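Local atomic coordinates of 5,10-methylenetetrahydromethanopterin reductase (PDB entry 1EZW), a protein that catalyses the reversible, coenzyme F420-dependent reduction of methylenetetrahydromethanopterin to methyltetrahydromethanopterin, a step of methanogenesis from carbon dioxide. Residues T17-A20 with H21-V25; V54-S57 with K58-L61; V322-G325 with S326-P330. All coordinates share one frame; numbering follows the deposited sequence. Where two conformers were deposited one is given.

Contact 1. Residues T17-A20 with H21-V25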
loop_
_atom_site.group_PDB
_atom_site.type_symbol
_atom_site.label_atom_id
_atom_site.label_comp_id
_atom_site.label_asym_id
_atom_site.label_seq_id
_atom_site.Cartn_x
_atom_site.Cartn_y
_atom_site.Cartn_z
ATOM N N THR A 17 8.784 -6.305 3.768
ATOM C CA THR A 17 7.429 -6.574 4.225
ATOM C C THR A 17 7.422 -7.123 5.663
ATOM O O THR A 17 6.440 -6.938 6.381
ATOM C CB THR A 17 6.724 -7.564 3.279
ATOM O OG1 THR A 17 7.583 -8.695 3.044
ATOM C CG2 THR A 17 6.435 -6.897 1.977
ATOM N N LYS A 18 8.475 -7.820 6.089
ATOM C CA LYS A 18 8.511 -8.317 7.475
ATOM C C LYS A 18 8.771 -7.130 8.405
ATOM O O LYS A 18 8.119 -6.982 9.456
ATOM C CB LYS A 18 9.614 -9.362 7.631
ATOM C CG LYS A 18 9.947 -9.744 9.092
ATOM C CD LYS A 18 8.755 -10.298 9.836
ATOM C CE LYS A 18 8.352 -11.667 9.338
ATOM N NZ LYS A 18 9.438 -12.619 9.568
ATOM N N ILE A 19 9.692 -6.266 7.985
ATOM C CA ILE A 19 10.014 -5.090 8.789
ATOM C C ILE A 19 8.731 -4.246 8.911
ATOM O O ILE A 19 8.353 -3.824 10.024
ATOM C CB ILE A 19 11.145 -4.240 8.150
ATOM C CG1 ILE A 19 12.476 -5.024 8.054
ATOM C CG2 ILE A 19 11.343 -2.947 9.005
ATOM C CD1 ILE A 19 13.006 -5.568 9.405
ATOM N N ALA A 20 8.021 -4.007 7.799
ATOM C CA ALA A 20 6.759 -3.249 7.863
ATOM C C ALA A 20 5.734 -3.923 8.774
ATOM O O ALA A 20 5.070 -3.264 9.567
ATOM C CB ALA A 20 6.182 -3.077 6.431
ATOM N N HIS A 21 5.564 -5.250 8.636
ATOM C CA HIS A 21 4.647 -5.996 9.494
ATOM C C HIS A 21 5.003 -5.816 10.993
ATOM O O HIS A 21 4.082 -5.609 11.812
ATOM C CB HIS A 21 4.753 -7.499 9.129
ATOM C CG HIS A 21 4.101 -8.420 10.129
ATOM N ND1 HIS A 21 2.740 -8.445 10.364
ATOM C CD2 HIS A 21 4.645 -9.307 10.995
ATOM C CE1 HIS A 21 2.480 -9.302 11.327
ATOM N NE2 HIS A 21 3.614 -9.840 11.732
ATOM N N LEU A 22 6.298 -5.888 11.337
ATOM C CA LEU A 22 6.677 -5.765 12.758
ATOM C C LEU A 22 6.387 -4.371 13.272
ATOM O O LEU A 22 5.960 -4.185 14.430
ATOM C CB LEU A 22 8.145 -6.140 12.985
ATOM C CG LEU A 22 8.395 -7.649 12.787
ATOM C CD1 LEU A 22 9.913 -7.870 12.901
ATOM C CD2 LEU A 22 7.623 -8.527 13.811
ATOM N N ILE A 23 6.533 -3.389 12.395
ATOM C CA ILE A 23 6.202 -2.021 12.830
ATOM C C ILE A 23 4.691 -1.897 13.074
ATOM O O ILE A 23 4.267 -1.239 14.039
ATOM C CB ILE A 23 6.693 -0.997 11.798
ATOM C CG1 ILE A 23 8.233 -0.989 11.809
ATOM C CG2 ILE A 23 6.183 0.421 12.162
ATOM C CD1 ILE A 23 8.895 -0.065 10.738
ATOM N N LYS A 24 3.868 -2.530 12.223
ATOM C CA LYS A 24 2.424 -2.518 12.482
ATOM C C LYS A 24 2.125 -3.235 13.827
ATOM O O LYS A 24 1.309 -2.737 14.600
ATOM C CB LYS A 24 1.672 -3.193 11.308
ATOM C CG LYS A 24 0.157 -3.411 11.526
ATOM C CD LYS A 24 -0.548 -2.076 11.725
ATOM C CE LYS A 24 -2.077 -2.161 11.432
ATOM N NZ LYS A 24 -2.825 -2.924 12.410
ATOM N N VAL A 25 2.770 -4.368 14.107
ATOM C CA VAL A 25 2.556 -5.059 15.390
ATOM C C VAL A 25 2.936 -4.133 16.536
ATOM O O VAL A 25 2.159 -3.988 17.497
ATOM C CB VAL A 25 3.290 -6.391 15.473
ATOM C CG1 VAL A 25 3.039 -7.062 16.865
ATOM C CG2 VAL A 25 2.734 -7.325 14.352
#
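Lys18 sends its CG away from its own backbone N (chi1 168°), and the chain then bends at each of its next three torsions, which curls the methylenes back over Leu22. In Leu22 the CG lies beside the backbone N (chi1 -69°), which leans the branch toward the preceding turn. Lys18 CD comes to 4.0 Å from Leu22 CG, while the same CG rests 3.4 Å from Lys18 O. That oxygen accepts the hydrogen bond of Leu22 N at 2.8 Å. One residue further along, the next i to i+4 pair brings Ile19 CG2 obliquely to 4.2 Å from Ile23 CD1. The same spacing carries the backbone bonds His21 N to Thr17 O, Ile23 N to Ile19 O and Lys24 N to Ala20 O. The methyl CG2 of Val25 sits 3.5 Å above one face of the His21 ring plane, displaced toward the rim. Both ring nitrogens of His21 are engaged, NE2 with Glu333 and ND1 with Thr17 OG1 of the second subunit, which should fix the ring's rotation. Leu22 also packs on Leu10 of strand 5-10 and on Lys332 and Glu333. Putting an alanine at Leu22 would probably strip Lys18 CD of its apolar neighbour and open a gap toward Leu10 and the start of helix 332-342. Residues 17-25 are regular alpha-helix within helix 16-28, which joins strands 5-10 and 33-36 in the first beta-alpha-beta unit of this TIM barrel.

Contact 2. Residues V54-S57 with K58-L61. With MG (magnesium ion), chain B.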
loop_
_atom_site.group_PDB
_atom_site.type_symbol
_atom_site.label_atom_id
_atom_site.label_comp_id
_atom_site.label_asym_id
_atom_site.label_seq_id
_atom_site.Cartn_x
_atom_site.Cartn_y
_atom_site.Cartn_z
ATOM N N VAL A 54 2.674 2.970 4.603
ATOM C CA VAL A 54 1.478 2.482 3.918
ATOM C C VAL A 54 0.685 1.456 4.766
ATOM O O VAL A 54 -0.564 1.410 4.714
ATOM C CB VAL A 54 1.972 1.868 2.562
ATOM C CG1 VAL A 54 0.993 0.924 1.950
ATOM C CG2 VAL A 54 2.273 3.046 1.615
ATOM N N ILE A 55 1.429 0.691 5.563
ATOM C CA ILE A 55 0.904 -0.386 6.402
ATOM C C ILE A 55 0.584 -0.015 7.846
ATOM O O ILE A 55 0.210 -0.856 8.649
ATOM C CB ILE A 55 1.946 -1.541 6.403
ATOM C CG1 ILE A 55 2.178 -2.011 4.964
ATOM C CG2 ILE A 55 1.490 -2.676 7.266
ATOM C CD1 ILE A 55 0.955 -2.516 4.290
ATOM N N THR A 56 0.734 1.262 8.177
ATOM C CA THR A 56 0.502 1.736 9.547
ATOM C C THR A 56 -0.254 3.040 9.488
ATOM O O THR A 56 -0.360 3.612 8.416
ATOM C CB THR A 56 1.829 1.992 10.323
ATOM O OG1 THR A 56 2.639 2.937 9.601
ATOM C CG2 THR A 56 2.643 0.708 10.491
ATOM N N SER A 57 -0.758 3.507 10.621
ATOM C CA SER A 57 -1.504 4.768 10.676
ATOM C C SER A 57 -1.244 5.725 11.812
ATOM O O SER A 57 -1.722 6.862 11.785
ATOM C CB SER A 57 -3.007 4.482 10.640
ATOM O OG SER A 57 -3.313 4.064 9.296
ATOM N N LYS A 58 -0.564 5.267 12.849
ATOM C CA LYS A 58 -0.368 6.106 14.048
ATOM C C LYS A 58 1.069 6.246 14.505
ATOM O O LYS A 58 1.488 7.303 15.026
ATOM C CB LYS A 58 -1.143 5.472 15.234
ATOM C CG LYS A 58 -2.620 5.148 15.020
ATOM C CD LYS A 58 -3.159 4.394 16.302
ATOM C CE LYS A 58 -4.659 4.053 16.231
ATOM N NZ LYS A 58 -5.219 3.263 17.387
ATOM N N ILE A 59 1.844 5.177 14.353
ATOM C CA ILE A 59 3.203 5.228 14.869
ATOM C C ILE A 59 4.067 6.240 14.103
ATOM O O ILE A 59 3.921 6.393 12.885
ATOM C CB ILE A 59 3.820 3.804 14.844
ATOM C CG1 ILE A 59 5.064 3.743 15.717
ATOM C CG2 ILE A 59 4.128 3.390 13.408
ATOM C CD1 ILE A 59 5.509 2.256 15.944
ATOM N N LYS A 60 4.938 6.948 14.828
ATOM C CA LYS A 60 5.853 7.887 14.157
ATOM C C LYS A 60 6.963 7.056 13.537
ATOM O O LYS A 60 7.373 6.012 14.070
ATOM C CB LYS A 60 6.342 8.937 15.143
ATOM C CG LYS A 60 5.151 9.802 15.587
ATOM C CD LYS A 60 5.511 10.869 16.650
ATOM C CE LYS A 60 5.139 10.432 18.040
ATOM N NZ LYS A 60 5.127 11.653 18.943
ATOM N N LEU A 61 7.416 7.525 12.364
ATOM C CA LEU A 61 8.372 6.827 11.467
ATOM C C LEU A 61 9.566 7.656 11.026
ATOM O O LEU A 61 9.373 8.776 10.581
ATOM C CB LEU A 61 7.646 6.449 10.124
ATOM C CG LEU A 61 7.010 5.168 9.565
ATOM C CD1 LEU A 61 6.864 4.099 10.621
ATOM C CD2 LEU A 61 5.643 5.518 8.935
HETATM MG MG MG B . -1.870 4.595 7.036
HETATM O O HOH W 1 -2.290 2.347 6.294
HETATM O O HOH W 2 -0.705 5.011 4.975
#
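Thr56 and Ile59 meet across a tight bend, side chain against side chain. In Thr56 the hydroxyl occupies the crowded position between its backbone N and carbonyl carbon (chi1 57°), and CB and OG1 both face the branch methyl of Ile59, with CB 4.1 Å from Ile59 CG2. With CG1 anti to its backbone N (chi1 -164°), Ile59 has CG2 between N and the carbonyl carbon, and this is the branch that meets Thr56, crossing it obliquely. The buried Thr56 OG1 is hydrogen-bonded to Ala52 O, in the last turn of helix 45-54, and to Arg90 NH2, which also donates to Ile59 O. The bend is the alpha-to-beta connection between helix 45-54 and strand 60-63 of the TIM barrel, and so lies at the amino-terminal end of the barrel strands. Its backbone is gathered by one carboxylate oxygen, Glu27 OE2, which accepts the N-H groups of Ser57, Lys58 and Ile59 in turn. Thr56 O binds a magnesium ion at 2.3 Å, and the Thr56 O of the third subunit binds the same ion. Ser57 places OG beside its backbone N (chi1 -72°), bringing it to a longer 2.7 Å from the magnesium; weak bonds tie the same OG to Arg90 NH1 and Ser87 O of the third subunit. Two waters, each 2.4 Å from the magnesium, add to the coordination, and one of them donates to Val54 O, in that same last helical turn. Lys58, extended beyond CG, runs outward from the bend.

Contact 3. Residues V322-G325 with S326-P330; sequences VVVG and SPIGP
Val324 and Ile328 touch across the turn that follows the last barrel strand. Val324 CG1 is trans to its backbone N (chi1 169°) and reaches Ile328 CG2 at 3.8 Å and Ile328 CG1 at 3.9 Å, the two side chains crossing roughly perpendicular. Ile328 CG1, swung beside its own backbone N, lies against the Gly325-Ser326 peptide, 3.6 Å from Gly325 O. That carbonyl also receives Ile328 N at 3.1 Å, but the bond is weak, bent to 122° at the hydrogen. Behind this first shell is the backbone that folds Ile328 back: the peptide before Pro327 is cis, and with Ser326 and Pro327 at its two corners the four residues Gly325 to Ile328 make a type VIa turn. A second, tighter reversal follows at once. Ile328 has a positive phi, 81°, unusual for a beta-branched residue, and Gly329 N turns back on Pro327 O at 2.9 Å, a weak bond that closes a classic gamma turn. Pro327 O also takes a weak bond from Lys332 NZ, at the start of the helix to come. Further out, Ile328 packs on Ile8 and Leu10, Val324 on Phe31 and Phe232, and Ser326 and Pro327 on Val248 of helix 238-254. Strand 321-324 lies between strands 5-10 and 225-229 in the barrel, Val322 and Val324 bonding through the backbone to the former and Val323 to the latter, and residues 325-330 carry the chain from its carboxyl end to helix 332-342.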
loop_
_atom_site.group_PDB
_atom_site.type_symbol
_atom_site.label_atom_id
_atom_site.label_comp_id
_atom_site.label_asym_id
_atom_site.label_seq_id
_atom_site.Cartn_x
_atom_site.Cartn_y
_atom_site.Cartn_z
ATOM N N VAL A 322 11.911 4.633 25.677
ATOM C CA VAL A 322 12.665 3.385 25.736
ATOM C C VAL A 322 12.586 2.759 24.336
ATOM O O VAL A 322 11.501 2.393 23.905
ATOM C CB VAL A 322 12.049 2.428 26.752
ATOM C CG1 VAL A 322 12.802 1.123 26.731
ATOM C CG2 VAL A 322 12.168 3.058 28.171
ATOM N N VAL A 323 13.712 2.666 23.636
ATOM C CA VAL A 323 13.671 2.096 22.283
ATOM C C VAL A 323 14.113 0.659 22.348
ATOM O O VAL A 323 15.252 0.354 22.653
ATOM C CB VAL A 323 14.584 2.859 21.289
ATOM C CG1 VAL A 323 14.408 2.250 19.878
ATOM C CG2 VAL A 323 14.176 4.383 21.256
ATOM N N VAL A 324 13.184 -0.222 22.014
ATOM C CA VAL A 324 13.441 -1.647 22.020
ATOM C C VAL A 324 14.219 -1.966 20.755
ATOM O O VAL A 324 13.699 -1.782 19.652
ATOM C CB VAL A 324 12.091 -2.389 22.008
ATOM C CG1 VAL A 324 12.298 -3.882 21.751
ATOM C CG2 VAL A 324 11.330 -2.123 23.331
ATOM N N GLY A 325 15.438 -2.460 20.914
ATOM C CA GLY A 325 16.281 -2.806 19.782
ATOM C C GLY A 325 16.739 -4.240 19.843
ATOM O O GLY A 325 16.462 -4.959 20.825
ATOM N N SER A 326 17.460 -4.642 18.796
ATOM C CA SER A 326 17.940 -5.999 18.635
ATOM C C SER A 326 18.480 -6.589 19.945
ATOM O O SER A 326 19.293 -5.946 20.616
ATOM C CB SER A 326 19.036 -6.007 17.566
ATOM O OG SER A 326 19.479 -7.331 17.316
ATOM N N PRO A 327 18.151 -7.859 20.239
ATOM C CA PRO A 327 17.345 -8.794 19.425
ATOM C C PRO A 327 15.829 -8.635 19.501
ATOM O O PRO A 327 15.091 -9.261 18.715
ATOM C CB PRO A 327 17.787 -10.152 19.971
ATOM C CG PRO A 327 17.862 -9.796 21.536
ATOM C CD PRO A 327 18.699 -8.542 21.439
ATOM N N ILE A 328 15.369 -7.834 20.464
ATOM C CA ILE A 328 13.971 -7.586 20.786
ATOM C C ILE A 328 13.446 -8.741 21.640
ATOM O O ILE A 328 12.835 -8.533 22.698
ATOM C CB ILE A 328 13.098 -7.325 19.497
ATOM C CG1 ILE A 328 13.616 -6.035 18.838
ATOM C CG2 ILE A 328 11.608 -7.137 19.891
ATOM C CD1 ILE A 328 12.828 -5.585 17.648
ATOM N N GLY A 329 13.708 -9.967 21.193
ATOM C CA GLY A 329 13.307 -11.138 21.950
ATOM C C GLY A 329 13.584 -12.344 21.075
ATOM O O GLY A 329 13.894 -12.197 19.890
ATOM N N PRO A 330 13.532 -13.550 21.642
ATOM C CA PRO A 330 13.773 -14.776 20.880
ATOM C C PRO A 330 12.889 -14.822 19.610
ATOM O O PRO A 330 13.344 -15.251 18.557
ATOM C CB PRO A 330 13.443 -15.855 21.907
ATOM C CG PRO A 330 14.065 -15.202 23.194
ATOM C CD PRO A 330 13.334 -13.853 23.074
#

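Contacts 1 and 2 are neighbours, their centres about 10 Å apart: Ile23 CG2 of contact 1 lies 3.8 Å from Ile59 CG2 of contact 2, and the side chain of Lys24 comes within about 8 Å of the magnesium. Contact 3 is set apart, its centre about 14 Å from that of contact 1 and about 19 Å from that of contact 2, with nearest atoms about 6 and 10 Å away. Helix 332-342, which follows contact 3, nevertheless packs beside the helix of contact 1. In a TIM barrel the active site normally lies at the carboxyl ends of the strands, the end where residues 325-330 emerge; the magnesium between subunits belongs to the other end.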